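Local coordinates for putative hyaluronoglucosaminidase (Clostridium perfringens, PDB 6PWI), which probably acts as a hexosaminidase of glycoside hydrolase family 84, removing N-acetylhexosamine units from glycans, the chain here spanning its catalytic barrel, an N-terminal domain and a helical region, at residues A[177-182]-A[208-213]; A[204-209]-A[435-440]; A[522-527]-A[559-564]; A[553-558]-A[586-591]. All coordinates share one frame; numbering follows the deposited sequence.

Interaction 1. Residues A[177-182]-A[208-213]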
# COMPACT_ATOMS: atom_id res chain seq x y z
N GLY A 177 -7.15 -4.07 11.76
CA GLY A 177 -6.60 -2.74 12.01
C GLY A 177 -7.64 -1.64 11.82
O GLY A 177 -8.49 -1.73 10.93
N GLN A 178 -7.54 -0.61 12.67
CA GLN A 178 -8.35 0.59 12.57
C GLN A 178 -7.96 1.38 11.32
O GLN A 178 -8.84 1.81 10.57
CB GLN A 178 -8.24 1.38 13.88
CG GLN A 178 -9.02 2.69 13.92
CD GLN A 178 -8.66 3.60 15.07
OE1 GLN A 178 -7.69 3.38 15.80
NE2 GLN A 178 -9.43 4.65 15.25
N TRP A 179 -6.65 1.55 11.06
CA TRP A 179 -6.17 2.34 9.93
C TRP A 179 -5.35 1.48 8.98
O TRP A 179 -4.50 0.71 9.41
CB TRP A 179 -5.38 3.57 10.39
CG TRP A 179 -6.10 4.40 11.40
CD1 TRP A 179 -5.70 4.61 12.69
CD2 TRP A 179 -7.37 5.08 11.25
NE1 TRP A 179 -6.62 5.39 13.34
CE2 TRP A 179 -7.65 5.69 12.49
CE3 TRP A 179 -8.29 5.24 10.21
CZ2 TRP A 179 -8.82 6.45 12.70
CZ3 TRP A 179 -9.43 5.99 10.41
CH2 TRP A 179 -9.70 6.58 11.65
N ARG A 180 -5.63 1.64 7.68
CA ARG A 180 -4.93 0.95 6.61
C ARG A 180 -4.71 1.93 5.46
O ARG A 180 -5.67 2.48 4.91
CB ARG A 180 -5.75 -0.24 6.11
CG ARG A 180 -6.26 -1.16 7.20
CD ARG A 180 -7.36 -2.10 6.73
NE ARG A 180 -8.55 -1.45 6.19
CZ ARG A 180 -9.53 -0.91 6.92
NH1 ARG A 180 -9.47 -0.93 8.24
NH2 ARG A 180 -10.57 -0.35 6.32
N GLY A 181 -3.45 2.17 5.10
CA GLY A 181 -3.18 3.01 3.95
C GLY A 181 -1.70 3.33 3.77
O GLY A 181 -0.82 2.54 4.10
N PHE A 182 -1.46 4.53 3.22
CA PHE A 182 -0.14 4.94 2.79
C PHE A 182 0.02 6.42 3.09
O PHE A 182 -0.95 7.18 3.09
CB PHE A 182 0.03 4.64 1.30
CG PHE A 182 -1.03 5.20 0.39
CD1 PHE A 182 -0.82 6.38 -0.31
CD2 PHE A 182 -2.25 4.54 0.22
CE1 PHE A 182 -1.80 6.89 -1.16
CE2 PHE A 182 -3.23 5.06 -0.62
CZ PHE A 182 -3.01 6.23 -1.31
N MET A 208 -8.56 0.11 1.81
CA MET A 208 -7.75 1.08 2.52
C MET A 208 -8.61 2.29 2.87
O MET A 208 -9.56 2.59 2.16
CB MET A 208 -6.54 1.51 1.68
CG MET A 208 -5.44 0.47 1.66
SD MET A 208 -3.94 1.02 0.83
CE MET A 208 -2.68 0.36 1.92
N ASN A 209 -8.26 2.99 3.96
CA ASN A 209 -9.09 4.08 4.43
C ASN A 209 -8.29 5.37 4.63
O ASN A 209 -8.85 6.36 5.08
CB ASN A 209 -9.94 3.68 5.64
CG ASN A 209 -9.17 3.30 6.90
OD1 ASN A 209 -7.96 3.53 7.00
ND2 ASN A 209 -9.86 2.74 7.88
N SER A 210 -6.99 5.36 4.29
CA SER A 210 -6.11 6.44 4.69
C SER A 210 -5.09 6.77 3.61
O SER A 210 -4.32 5.91 3.20
CB SER A 210 -5.39 6.09 5.97
OG SER A 210 -6.31 6.00 7.05
N TYR A 211 -5.07 8.04 3.19
CA TYR A 211 -3.93 8.60 2.50
C TYR A 211 -3.44 9.80 3.30
O TYR A 211 -4.11 10.82 3.34
CB TYR A 211 -4.26 8.98 1.05
CG TYR A 211 -3.27 9.92 0.40
CD1 TYR A 211 -1.91 9.79 0.61
CD2 TYR A 211 -3.70 10.92 -0.46
CE1 TYR A 211 -1.00 10.65 0.01
CE2 TYR A 211 -2.80 11.79 -1.07
CZ TYR A 211 -1.45 11.65 -0.84
OH TYR A 211 -0.56 12.49 -1.44
N ILE A 212 -2.30 9.64 3.98
CA ILE A 212 -1.77 10.74 4.76
C ILE A 212 -0.88 11.59 3.86
O ILE A 212 0.14 11.13 3.37
CB ILE A 212 -1.05 10.26 6.03
CG1 ILE A 212 -2.00 9.48 6.94
CG2 ILE A 212 -0.43 11.44 6.77
CD1 ILE A 212 -1.33 8.34 7.66
N PHE A 213 -1.32 12.83 3.66
CA PHE A 213 -0.67 13.81 2.81
C PHE A 213 0.36 14.59 3.64
O PHE A 213 -0.01 15.50 4.38
CB PHE A 213 -1.74 14.73 2.23
CG PHE A 213 -1.28 15.80 1.28
CD1 PHE A 213 -1.07 15.53 -0.06
CD2 PHE A 213 -1.08 17.10 1.73
CE1 PHE A 213 -0.66 16.53 -0.93
CE2 PHE A 213 -0.68 18.10 0.86
CZ PHE A 213 -0.48 17.81 -0.47

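Interaction 2. Residues A[204-209]-A[435-440]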
# COMPACT_ATOMS: atom_id res chain seq x y z
N GLY A 204 -8.53 1.98 -2.49
CA GLY A 204 -9.96 1.89 -2.27
C GLY A 204 -10.53 0.56 -2.74
O GLY A 204 -11.54 0.09 -2.21
N ASP A 205 -9.87 -0.03 -3.75
CA ASP A 205 -10.23 -1.35 -4.25
C ASP A 205 -9.84 -2.44 -3.25
O ASP A 205 -10.30 -3.57 -3.38
CB ASP A 205 -9.64 -1.62 -5.64
CG ASP A 205 -10.38 -0.95 -6.79
OD1 ASP A 205 -11.54 -0.50 -6.58
OD2 ASP A 205 -9.81 -0.88 -7.90
N PHE A 206 -9.00 -2.11 -2.25
CA PHE A 206 -8.56 -3.11 -1.28
C PHE A 206 -8.86 -2.67 0.15
O PHE A 206 -8.24 -3.14 1.10
CB PHE A 206 -7.13 -3.57 -1.60
CG PHE A 206 -6.98 -4.03 -3.02
CD1 PHE A 206 -7.53 -5.24 -3.45
CD2 PHE A 206 -6.33 -3.23 -3.96
CE1 PHE A 206 -7.42 -5.64 -4.77
CE2 PHE A 206 -6.23 -3.63 -5.28
CZ PHE A 206 -6.78 -4.83 -5.69
N LYS A 207 -9.85 -1.77 0.29
CA LYS A 207 -10.46 -1.43 1.57
C LYS A 207 -9.52 -0.59 2.44
O LYS A 207 -9.67 -0.55 3.66
CB LYS A 207 -10.91 -2.69 2.32
CG LYS A 207 -11.87 -3.60 1.55
CD LYS A 207 -12.49 -4.66 2.44
CE LYS A 207 -13.57 -5.47 1.76
NZ LYS A 207 -13.01 -6.39 0.75
N MET A 208 -8.56 0.11 1.81
CA MET A 208 -7.75 1.08 2.52
C MET A 208 -8.61 2.29 2.87
O MET A 208 -9.56 2.59 2.16
CB MET A 208 -6.54 1.51 1.68
CG MET A 208 -5.44 0.47 1.66
SD MET A 208 -3.94 1.02 0.83
CE MET A 208 -2.68 0.36 1.92
N ASN A 209 -8.26 2.99 3.96
CA ASN A 209 -9.09 4.08 4.43
C ASN A 209 -8.29 5.37 4.63
O ASN A 209 -8.85 6.36 5.08
CB ASN A 209 -9.94 3.68 5.64
CG ASN A 209 -9.17 3.30 6.90
OD1 ASN A 209 -7.96 3.53 7.00
ND2 ASN A 209 -9.86 2.74 7.88
N ALA A 435 3.39 -2.72 -2.73
CA ALA A 435 3.37 -2.61 -1.28
C ALA A 435 1.98 -2.20 -0.78
O ALA A 435 1.54 -2.68 0.26
CB ALA A 435 4.43 -1.64 -0.83
N LEU A 436 1.29 -1.33 -1.53
CA LEU A 436 -0.04 -0.92 -1.12
C LEU A 436 -0.92 -2.16 -0.97
O LEU A 436 -1.62 -2.30 0.03
CB LEU A 436 -0.63 0.08 -2.11
CG LEU A 436 -0.62 1.55 -1.66
CD1 LEU A 436 0.80 2.09 -1.61
CD2 LEU A 436 -1.48 2.40 -2.59
N PHE A 437 -0.84 -3.06 -1.96
CA PHE A 437 -1.58 -4.31 -1.92
C PHE A 437 -1.23 -5.09 -0.65
O PHE A 437 -2.13 -5.59 0.03
CB PHE A 437 -1.31 -5.15 -3.16
CG PHE A 437 -2.28 -6.27 -3.39
CD1 PHE A 437 -3.40 -6.10 -4.19
CD2 PHE A 437 -2.08 -7.52 -2.80
CE1 PHE A 437 -4.29 -7.14 -4.41
CE2 PHE A 437 -2.97 -8.56 -3.02
CZ PHE A 437 -4.07 -8.38 -3.83
N ALA A 438 0.07 -5.16 -0.32
CA ALA A 438 0.54 -5.94 0.81
C ALA A 438 -0.04 -5.38 2.11
O ALA A 438 -0.67 -6.12 2.88
CB ALA A 438 2.04 -5.99 0.84
N ILE A 439 0.15 -4.07 2.33
CA ILE A 439 -0.30 -3.40 3.54
C ILE A 439 -1.83 -3.47 3.67
O ILE A 439 -2.35 -3.62 4.77
CB ILE A 439 0.22 -1.95 3.58
CG1 ILE A 439 1.75 -1.90 3.58
CG2 ILE A 439 -0.36 -1.16 4.74
CD1 ILE A 439 2.41 -2.88 4.51
N ALA A 440 -2.54 -3.38 2.54
CA ALA A 440 -3.99 -3.46 2.53
C ALA A 440 -4.44 -4.82 3.05
O ALA A 440 -5.29 -4.89 3.93
CB ALA A 440 -4.52 -3.18 1.15
O HOH W 1 -7.25 -2.75 3.75

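Interaction 3. Residues A[522-527]-A[559-564]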
# COMPACT_ATOMS: atom_id res chain seq x y z
N GLU A 522 15.70 -19.63 -17.78
CA GLU A 522 15.37 -18.66 -16.76
C GLU A 522 15.68 -17.24 -17.25
O GLU A 522 14.86 -16.34 -17.10
CB GLU A 522 16.08 -18.99 -15.45
CG GLU A 522 15.56 -20.25 -14.79
CD GLU A 522 14.05 -20.29 -14.59
OE1 GLU A 522 13.52 -19.40 -13.90
OE2 GLU A 522 13.41 -21.21 -15.16
N TYR A 523 16.85 -17.07 -17.87
CA TYR A 523 17.27 -15.74 -18.29
C TYR A 523 16.51 -15.29 -19.54
O TYR A 523 16.27 -14.09 -19.70
CB TYR A 523 18.80 -15.64 -18.36
CG TYR A 523 19.41 -15.35 -17.01
CD1 TYR A 523 19.63 -14.04 -16.60
CD2 TYR A 523 19.73 -16.37 -16.13
CE1 TYR A 523 20.18 -13.75 -15.36
CE2 TYR A 523 20.28 -16.09 -14.88
CZ TYR A 523 20.51 -14.78 -14.50
OH TYR A 523 21.05 -14.49 -13.28
N GLN A 524 16.10 -16.23 -20.39
CA GLN A 524 15.35 -15.88 -21.59
C GLN A 524 13.98 -15.33 -21.19
O GLN A 524 13.46 -14.43 -21.84
CB GLN A 524 15.27 -17.05 -22.57
CG GLN A 524 14.78 -16.67 -23.96
CD GLN A 524 15.68 -15.70 -24.68
OE1 GLN A 524 16.91 -15.80 -24.65
NE2 GLN A 524 15.07 -14.74 -25.37
N GLU A 525 13.42 -15.89 -20.10
CA GLU A 525 12.14 -15.44 -19.57
C GLU A 525 12.24 -14.01 -19.05
O GLU A 525 11.35 -13.20 -19.29
CB GLU A 525 11.65 -16.42 -18.50
CG GLU A 525 10.41 -15.94 -17.78
CD GLU A 525 9.73 -17.00 -16.92
OE1 GLU A 525 9.85 -16.93 -15.68
OE2 GLU A 525 9.08 -17.90 -17.51
N ILE A 526 13.34 -13.69 -18.35
CA ILE A 526 13.57 -12.34 -17.87
C ILE A 526 13.65 -11.41 -19.07
O ILE A 526 12.96 -10.39 -19.11
CB ILE A 526 14.84 -12.25 -16.99
CG1 ILE A 526 14.68 -13.04 -15.69
CG2 ILE A 526 15.21 -10.80 -16.73
CD1 ILE A 526 15.96 -13.22 -14.92
N LEU A 527 14.47 -11.79 -20.06
CA LEU A 527 14.71 -10.95 -21.23
C LEU A 527 13.41 -10.69 -21.98
O LEU A 527 13.13 -9.56 -22.37
CB LEU A 527 15.76 -11.62 -22.12
CG LEU A 527 16.05 -10.90 -23.43
CD1 LEU A 527 16.62 -9.51 -23.19
CD2 LEU A 527 17.00 -11.72 -24.30
N SER A 559 23.66 -9.83 -20.73
CA SER A 559 25.01 -10.03 -20.23
C SER A 559 25.17 -11.45 -19.69
O SER A 559 26.17 -12.12 -19.95
CB SER A 559 25.35 -9.01 -19.19
OG SER A 559 26.63 -9.24 -18.64
N THR A 560 24.19 -11.91 -18.92
CA THR A 560 24.26 -13.22 -18.31
C THR A 560 24.24 -14.29 -19.40
O THR A 560 25.01 -15.24 -19.34
CB THR A 560 23.17 -13.40 -17.24
OG1 THR A 560 23.34 -12.34 -16.30
CG2 THR A 560 23.25 -14.74 -16.54
N ILE A 561 23.38 -14.09 -20.41
CA ILE A 561 23.24 -15.04 -21.50
C ILE A 561 24.55 -15.12 -22.29
O ILE A 561 24.98 -16.22 -22.66
CB ILE A 561 22.02 -14.68 -22.38
CG1 ILE A 561 20.71 -14.89 -21.61
CG2 ILE A 561 22.03 -15.48 -23.69
CD1 ILE A 561 19.48 -14.36 -22.32
N ALA A 562 25.18 -13.97 -22.53
CA ALA A 562 26.44 -13.94 -23.25
C ALA A 562 27.51 -14.72 -22.47
O ALA A 562 28.23 -15.53 -23.06
CB ALA A 562 26.88 -12.53 -23.54
N TYR A 563 27.58 -14.50 -21.15
CA TYR A 563 28.59 -15.15 -20.33
C TYR A 563 28.36 -16.66 -20.29
O TYR A 563 29.28 -17.42 -20.54
CB TYR A 563 28.69 -14.52 -18.95
CG TYR A 563 29.56 -13.29 -18.88
CD1 TYR A 563 30.88 -13.32 -19.30
CD2 TYR A 563 29.06 -12.10 -18.39
CE1 TYR A 563 31.69 -12.19 -19.23
CE2 TYR A 563 29.85 -10.96 -18.31
CZ TYR A 563 31.17 -11.01 -18.74
OH TYR A 563 31.93 -9.88 -18.67
N ILE A 564 27.12 -17.07 -19.99
CA ILE A 564 26.77 -18.48 -20.06
C ILE A 564 27.13 -19.04 -21.43
O ILE A 564 27.64 -20.15 -21.53
CB ILE A 564 25.28 -18.71 -19.73
CG1 ILE A 564 24.96 -18.30 -18.29
CG2 ILE A 564 24.91 -20.17 -19.99
CD1 ILE A 564 23.49 -18.04 -18.03
O HOH W 2 22.67 -12.45 -13.68

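Interaction 4. Residues A[553-558]-A[586-591]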
# COMPACT_ATOMS: atom_id res chain seq x y z
N LEU A 553 17.73 -4.08 -16.45
CA LEU A 553 17.51 -5.51 -16.31
C LEU A 553 17.65 -6.22 -17.66
O LEU A 553 18.13 -7.36 -17.70
CB LEU A 553 16.13 -5.78 -15.69
CG LEU A 553 15.79 -7.25 -15.47
CD1 LEU A 553 16.72 -7.87 -14.44
CD2 LEU A 553 14.34 -7.42 -15.06
N ARG A 554 17.21 -5.57 -18.74
CA ARG A 554 17.35 -6.16 -20.07
C ARG A 554 18.82 -6.44 -20.34
O ARG A 554 19.19 -7.54 -20.76
CB ARG A 554 16.73 -5.26 -21.14
CG ARG A 554 16.89 -5.80 -22.56
CD ARG A 554 16.32 -4.91 -23.65
NE ARG A 554 14.97 -4.47 -23.34
CZ ARG A 554 14.65 -3.25 -22.90
NH1 ARG A 554 13.39 -2.96 -22.62
NH2 ARG A 554 15.59 -2.34 -22.73
N ASP A 555 19.67 -5.45 -20.07
CA ASP A 555 21.10 -5.55 -20.26
C ASP A 555 21.69 -6.65 -19.38
O ASP A 555 22.55 -7.41 -19.84
CB ASP A 555 21.78 -4.19 -20.10
CG ASP A 555 21.26 -3.14 -21.08
OD1 ASP A 555 20.70 -3.53 -22.14
OD2 ASP A 555 21.42 -1.94 -20.79
N LEU A 556 21.23 -6.76 -18.11
CA LEU A 556 21.71 -7.80 -17.22
C LEU A 556 21.39 -9.17 -17.82
O LEU A 556 22.24 -10.06 -17.78
CB LEU A 556 21.08 -7.70 -15.83
CG LEU A 556 21.51 -6.55 -14.91
CD1 LEU A 556 20.89 -6.75 -13.54
CD2 LEU A 556 23.02 -6.41 -14.79
N ALA A 557 20.17 -9.34 -18.35
CA ALA A 557 19.77 -10.60 -18.94
C ALA A 557 20.64 -10.93 -20.15
O ALA A 557 21.07 -12.07 -20.32
CB ALA A 557 18.31 -10.59 -19.30
N GLU A 558 20.91 -9.93 -21.00
CA GLU A 558 21.72 -10.13 -22.18
C GLU A 558 23.16 -10.48 -21.78
O GLU A 558 23.78 -11.32 -22.41
CB GLU A 558 21.63 -8.92 -23.12
CG GLU A 558 20.49 -9.05 -24.11
CD GLU A 558 20.00 -7.77 -24.78
OE1 GLU A 558 20.50 -6.68 -24.42
OE2 GLU A 558 19.12 -7.87 -25.67
N GLU A 586 30.76 -8.39 -21.39
CA GLU A 586 31.34 -7.20 -20.78
C GLU A 586 30.59 -5.94 -21.22
O GLU A 586 30.42 -5.03 -20.42
CB GLU A 586 32.80 -7.04 -21.20
CG GLU A 586 33.78 -7.92 -20.47
CD GLU A 586 35.16 -7.83 -21.11
OE1 GLU A 586 35.32 -8.36 -22.23
OE2 GLU A 586 36.06 -7.21 -20.51
N GLU A 587 30.19 -5.90 -22.50
CA GLU A 587 29.58 -4.71 -23.08
C GLU A 587 28.17 -4.53 -22.51
O GLU A 587 27.75 -3.41 -22.25
CB GLU A 587 29.55 -4.77 -24.61
CG GLU A 587 30.92 -4.62 -25.25
CD GLU A 587 31.02 -4.99 -26.73
OE1 GLU A 587 30.04 -5.56 -27.29
OE2 GLU A 587 32.08 -4.70 -27.34
N GLU A 588 27.47 -5.66 -22.31
CA GLU A 588 26.11 -5.63 -21.79
C GLU A 588 26.11 -5.21 -20.33
O GLU A 588 25.25 -4.43 -19.92
CB GLU A 588 25.40 -6.96 -22.02
CG GLU A 588 25.22 -7.30 -23.49
CD GLU A 588 24.24 -6.46 -24.29
OE1 GLU A 588 23.82 -5.37 -23.80
OE2 GLU A 588 23.88 -6.89 -25.41
N TYR A 589 27.08 -5.70 -19.54
CA TYR A 589 27.15 -5.28 -18.16
C TYR A 589 27.35 -3.77 -18.09
O TYR A 589 26.68 -3.09 -17.30
CB TYR A 589 28.19 -6.04 -17.33
CG TYR A 589 28.27 -5.57 -15.90
CD1 TYR A 589 27.20 -5.74 -15.04
CD2 TYR A 589 29.39 -4.90 -15.42
CE1 TYR A 589 27.24 -5.29 -13.73
CE2 TYR A 589 29.44 -4.43 -14.11
CZ TYR A 589 28.36 -4.63 -13.27
OH TYR A 589 28.39 -4.20 -11.97
N THR A 590 28.27 -3.24 -18.92
CA THR A 590 28.51 -1.80 -18.93
C THR A 590 27.22 -1.06 -19.29
O THR A 590 26.86 -0.09 -18.62
CB THR A 590 29.73 -1.41 -19.77
OG1 THR A 590 30.84 -1.78 -18.96
CG2 THR A 590 29.82 0.08 -20.05
N ALA A 591 26.53 -1.55 -20.33
CA ALA A 591 25.26 -1.02 -20.80
C ALA A 591 24.24 -0.94 -19.66
O ALA A 591 23.51 0.04 -19.54
CB ALA A 591 24.76 -1.86 -21.95

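Interaction 1. Residues A[177-182]-A[208-213]
G181 and F182 of strand 179-184 bridge S210 and Y211 of strand 210-213 in parallel register, the axes of the short segments approaching to 4.9 Å and inclined by 52°. R180 O accepts N209 N at 2.8 Å, and the ladder continues from F182 N to S210 O and from I212 N to F182 O. N209 supplements it with its side chain. Its CG lies between the backbone N and the carbonyl carbon (chi1 63°), which turns the amide back onto the neighbouring strand. There ND2 donates in the amide plane to Q178 O at 3.0 Å, while OD1 takes R180 N (3.1 Å) and S210 OG from opposite faces. ND2 also lies over one face of the R180 guanidinium, whose salt bridge is to D126. Further along, F182 and Y211 lie on one side of the sheet with ring planes only 19° apart but slid past each other, CE1 of F182 being 3.4 Å from CD1 of Y211. M208 brings SD to the edge of the F182 ring, a Met-aromatic contact. With helix 193-204 between them, the strands form a beta-alpha-beta crossover, the opening unit of the eight-stranded TIM barrel of the family 84 catalytic domain.

Interaction 2. Residues A[204-209]-A[435-440]
F206, in the turn after helix 193-204, presents one face of its ring to the edge of F437 on helix 433-444. The two rings make a T-shaped pair with planes at 65° and centroids 4.8 Å apart. F437 reaches it because its CG is anti to the backbone N (chi1 -165°), so that CE1 comes down toward the rim of the F206 ring, 3.5 Å from F206 CE1. The opposite face of F206 is backed by D205 CB, and Y461 joins both phenylalanines in a wider aromatic cluster. Next to the rings, the A440 methyl group fits between the two loop side chains, its CB 3.8 Å from F206 CB and equally far from M208 CG. M208 runs on past it across the helix: its CE ends 3.4 Å from L436 O and also meets I439 CG2. This apolar part is dense, every touching residue being buried. The other side is polar and indirect, and the residues there are buried too, so it is no open solvent edge. There the backbones are joined through a single water, which donates to F206 O at 2.9 Å and to A440 O at 2.9 Å, and no direct hydrogen bond links the segments. L436 O, beside the methionine methyl, is already engaged by A440 N within the helix. The loop leads into strand 210-213, so the contact seats the helix that follows the last barrel strand against the entry to the second. Its chemistry implies cohesion mainly by aromatic and aliphatic packing, with the water adding a polar link between the two backbones.

Interaction 3. Residues A[522-527]-A[559-564]
Y523 on helix 513-536 lies across T560 and I561 of helix 540-572, where the short helix axes run 10.0 Å apart at 152°, close to antiparallel. Its side chain can be traced outward. CB rests against I561 CG1 at 3.8 Å, and CD1 then meets both CB and CG2 of T560. At the middle of the ring the T560 methyl takes over: CG2 sits above the centre of one face, 3.4 Å from the centroid and 12° off the normal, which makes a well-centred CH-pi contact. CE1 and CZ share that methyl. Beyond the ring, Y523 OH is 2.6 Å from a water that donates to T560 OG1 at 2.7 Å, so a water-mediated link spans the hydroxyl groups of the two side chains. The threonine can serve in both ways because CG2 is anti to its backbone N and OG1 stands beside that N (chi1 -56°), from where the hydroxyl also bonds to L556 O one turn earlier. At the root of the tyrosine, I561, whose CG1 meets Y523 CB, extends its CD1 to L527 CD2 at 4.1 Å and to the side-chain oxygen of Q524, at the more open margin of the contact. F616 of helix 613-623 touches both Y523 and T560, so a third helix covers the tyrosine side. The near-antiparallel pairing of helices 513-536 and 540-572, with helix 613-623 against them, is that of a helical bundle, which here follows the catalytic barrel.

Interaction 4. Residues A[553-558]-A[586-591]
D555 and L556 of helix 540-572 lie level with E588 and Y589 of helix 575-591, and the axes of the short segments 553-558 and 586-591 approach to 7.8 Å, antiparallel at 165°. The two helices follow one another in the chain and form a close helical hairpin within the bundle. D555, E558, E588 and A591 point across, D555 and E588 approaching to 5.2 Å between CA atoms. E588 bends at chi2 (-69°), which folds its carboxylate back beside those of the facing helix. E588 OE2 is 3.5 Å from E558 OE1, with the carboxylate planes 37° apart, and E588 OE1 is 4.0 Å from D555 OD1. The closeness of E558 and E588 would probably raise the proton affinity of one of them, although both are partly exposed and solvent may screen the charge. The apolar flank is lighter: L556 CD2 meets the edge of the Y589 ring near its plane, 4.2 Å from Y589 CD1. Helix 613-623 adjoins this flank, with I617 on L556 and I614 on Y589. At the other end, D555 OD2 lies 3.1 Å from A591 O, two acceptors that do not bond to each other; that carboxylate oxygen is instead hydrogen-bonded to H595 NE2, which may ease the charge on D555.

Interactions 1 and 2 belong to the catalytic barrel, their centres 8 Å apart. They share M208 and N209, and R180 NH2 reaches K207 O between them, so the first two strands and helix 433-444 form one buried unit. Interactions 3 and 4 lie in the later helical bundle, with centres 9 Å apart. Both use helix 540-572, which meets helix 513-536 in one and helix 575-591 in the other, and their segments alternate along the chain. The two pairs come in series, the nearest atoms of interactions 2 and 4 being about 17 Å apart. The first pair therefore belongs to the barrel and the second to the bundle, with no direct contact between the pairs.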